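Local coordinates for Non-reducing end beta-L-arabinofuranosidase (Bacteroides thetaiotaomicron, PDB 5MQO), which probably hydrolyses glycosidic bonds during the breakdown of plant pectin, as a GH127 glycoside hydrolase of a gut bacterium, at residues Gly424-Tyr429 against Arg449-Ser454. Sequence-based numbering, arbitrary orientation.
Sequences GKKYFY and RTEYIS
Arg449 lies across one face of the Phe428 ring, its CG over the middle and its guanidinium beyond the CD2-CE2 edge. Arg449 CG sits 3.5 Å from the centroid of the Phe428 ring and only 6° off the normal, a CH-pi contact made almost straight down the ring axis. A chi1 of -71°, with CG anti to the carbonyl carbon and beside the backbone N, puts CG there; from CG to NE the extended chain crosses the phenyl obliquely and carries the guanidinium past the ring edge. Phe428 CE2 then stands over one face of the guanidinium near its rim, 3.3 Å from Arg449 NH2, but the two planes are turned 49° apart and do not stack flat. Polar bonds fix the head group from outside: NH2 donates to the carbonyl of Ser418 and NH1 to that of Trp682, whose indole makes a cation-pi contact with Arg449 and also meets the Phe428 ring. With an alanine at Phe428, the face against Arg449 CG would be lost, and the aliphatic part of the arginine would probably be left without its aromatic partner, a gap opening beside Trp682.

On the other side of Arg449, its CB packs against Lys426 CB at 3.6 Å, while the lysine chain continues past the backbone, with CG 3.7 Å from Glu451 N. Between the two loops, the backbones are joined by two nearly straight hydrogen bonds, Tyr427 N to Thr450 O at 2.8 Å and Thr450 N to Tyr427 O at 3.1 Å. The Tyr427 ring leaves this junction for Pro459 and Leu463 of helix 458-466. Reciprocal bonding of Tyr427 and Thr450 defines an isolated antiparallel beta bridge, a single hydrogen-bonded pair that ties together two loops of the GH127 catalytic domain, one following helix 402-416 and the other leading into helix 458-466.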
loop_
_atom_site.group_PDB
_atom_site.type_symbol
_atom_site.label_atom_id
_atom_site.label_comp_id
_atom_site.label_asym_id
_atom_site.label_seq_id
_atom_site.Cartn_x
_atom_site.Cartn_y
_atom_site.Cartn_z
ATOM N N GLY A 424 -11.157 13.656 2.797
ATOM C CA GLY A 424 -11.722 12.302 2.823
ATOM C C GLY A 424 -12.778 11.972 1.790
ATOM O O GLY A 424 -13.404 10.928 1.884
ATOM N N LYS A 425 -12.974 12.847 0.807
ATOM C CA LYS A 425 -14.123 12.773 -0.088
ATOM C C LYS A 425 -13.801 12.591 -1.558
ATOM O O LYS A 425 -14.664 12.109 -2.313
ATOM C CB LYS A 425 -14.932 14.049 0.038
ATOM C CG LYS A 425 -15.719 14.169 1.320
ATOM C CD LYS A 425 -16.662 15.346 1.213
ATOM C CE LYS A 425 -17.300 15.634 2.545
ATOM N NZ LYS A 425 -18.420 16.588 2.354
ATOM N N LYS A 426 -12.602 13.003 -1.976
ATOM C CA LYS A 426 -12.232 12.944 -3.381
ATOM C C LYS A 426 -11.066 11.964 -3.603
ATOM O O LYS A 426 -10.205 11.809 -2.727
ATOM C CB LYS A 426 -11.924 14.354 -3.894
ATOM C CG LYS A 426 -13.135 15.287 -3.872
ATOM C CD LYS A 426 -12.773 16.719 -4.239
ATOM C CE LYS A 426 -12.195 17.466 -3.040
ATOM N NZ LYS A 426 -11.168 18.457 -3.456
ATOM N N TYR A 427 -11.063 11.309 -4.770
ATOM C CA TYR A 427 -10.100 10.266 -5.093
ATOM C C TYR A 427 -9.348 10.452 -6.442
ATOM O O TYR A 427 -9.888 10.970 -7.418
ATOM C CB TYR A 427 -10.799 8.919 -5.095
ATOM C CG TYR A 427 -11.370 8.538 -3.769
ATOM C CD1 TYR A 427 -12.620 9.017 -3.357
ATOM C CD2 TYR A 427 -10.689 7.669 -2.911
ATOM C CE1 TYR A 427 -13.171 8.656 -2.118
ATOM C CE2 TYR A 427 -11.231 7.288 -1.675
ATOM C CZ TYR A 427 -12.471 7.783 -1.273
ATOM O OH TYR A 427 -13.009 7.416 -0.057
ATOM N N PHE A 428 -8.090 10.007 -6.468
ATOM C CA PHE A 428 -7.352 9.841 -7.712
ATOM C C PHE A 428 -7.481 8.416 -8.209
ATOM O O PHE A 428 -7.334 7.481 -7.418
ATOM C CB PHE A 428 -5.823 10.065 -7.513
ATOM C CG PHE A 428 -5.365 11.488 -7.623
ATOM C CD1 PHE A 428 -5.833 12.329 -8.636
ATOM C CD2 PHE A 428 -4.417 11.966 -6.742
ATOM C CE1 PHE A 428 -5.386 13.625 -8.733
ATOM C CE2 PHE A 428 -3.982 13.265 -6.825
ATOM C CZ PHE A 428 -4.461 14.096 -7.822
ATOM N N TYR A 429 -7.639 8.277 -9.522
ATOM C CA TYR A 429 -7.319 7.031 -10.219
ATOM C C TYR A 429 -5.790 6.941 -10.506
ATOM O O TYR A 429 -5.116 6.069 -9.944
ATOM C CB TYR A 429 -8.120 6.938 -11.507
ATOM C CG TYR A 429 -8.107 5.581 -12.199
ATOM C CD1 TYR A 429 -8.814 4.478 -11.669
ATOM C CD2 TYR A 429 -7.444 5.405 -13.409
ATOM C CE1 TYR A 429 -8.829 3.246 -12.329
ATOM C CE2 TYR A 429 -7.451 4.183 -14.068
ATOM C CZ TYR A 429 -8.146 3.111 -13.535
ATOM O OH TYR A 429 -8.136 1.916 -14.196
ATOM N N ARG A 449 -8.354 15.350 -7.864
ATOM C CA ARG A 449 -9.185 14.327 -7.199
ATOM C C ARG A 449 -10.653 14.659 -7.362
ATOM O O ARG A 449 -11.036 15.823 -7.358
ATOM C CB ARG A 449 -8.830 14.161 -5.717
ATOM C CG ARG A 449 -7.489 13.495 -5.506
ATOM C CD ARG A 449 -7.217 13.114 -4.065
ATOM N NE ARG A 449 -5.776 13.000 -3.868
ATOM C CZ ARG A 449 -4.933 14.026 -3.708
ATOM N NH1 ARG A 449 -5.375 15.286 -3.684
ATOM N NH2 ARG A 449 -3.629 13.793 -3.584
ATOM N N THR A 450 -11.463 13.627 -7.522
ATOM C CA THR A 450 -12.895 13.791 -7.763
ATOM C C THR A 450 -13.708 12.921 -6.806
ATOM O O THR A 450 -13.242 11.854 -6.369
ATOM C CB THR A 450 -13.263 13.494 -9.239
ATOM O OG1 THR A 450 -14.609 13.913 -9.477
ATOM C CG2 THR A 450 -13.145 12.022 -9.590
ATOM N N GLU A 451 -14.928 13.364 -6.493
ATOM C CA GLU A 451 -15.773 12.622 -5.547
ATOM C C GLU A 451 -16.635 11.588 -6.243
ATOM O O GLU A 451 -17.602 11.109 -5.662
ATOM C CB GLU A 451 -16.590 13.556 -4.621
ATOM C CG GLU A 451 -17.397 14.706 -5.228
ATOM C CD GLU A 451 -18.018 15.627 -4.153
ATOM O OE1 GLU A 451 -19.248 15.844 -4.196
ATOM O OE2 GLU A 451 -17.296 16.139 -3.252
ATOM N N TYR A 452 -16.213 11.175 -7.445
ATOM C CA TYR A 452 -17.030 10.403 -8.383
ATOM C C TYR A 452 -16.465 8.996 -8.404
ATOM O O TYR A 452 -15.547 8.671 -9.164
ATOM C CB TYR A 452 -17.054 11.044 -9.784
ATOM C CG TYR A 452 -17.956 12.275 -9.859
ATOM C CD1 TYR A 452 -19.102 12.291 -10.670
ATOM C CD2 TYR A 452 -17.682 13.420 -9.084
ATOM C CE1 TYR A 452 -19.930 13.411 -10.721
ATOM C CE2 TYR A 452 -18.504 14.542 -9.126
ATOM C CZ TYR A 452 -19.624 14.534 -9.946
ATOM O OH TYR A 452 -20.434 15.644 -9.997
ATOM N N ILE A 453 -17.026 8.184 -7.514
ATOM C CA ILE A 453 -16.658 6.789 -7.356
ATOM C C ILE A 453 -17.213 6.114 -8.610
ATOM O O ILE A 453 -16.434 5.591 -9.408
ATOM C CB ILE A 453 -17.222 6.187 -6.025
ATOM C CG1 ILE A 453 -16.534 6.845 -4.815
ATOM C CG2 ILE A 453 -17.087 4.658 -5.976
ATOM C CD1 ILE A 453 -17.068 8.210 -4.415
ATOM N N SER A 454 -18.543 6.201 -8.783
ATOM C CA SER A 454 -19.305 5.725 -9.958
ATOM C C SER A 454 -18.519 4.890 -10.997
ATOM O O SER A 454 -18.713 3.674 -11.078
ATOM C CB SER A 454 -19.992 6.920 -10.649
ATOM O OG SER A 454 -20.811 7.643 -9.752
#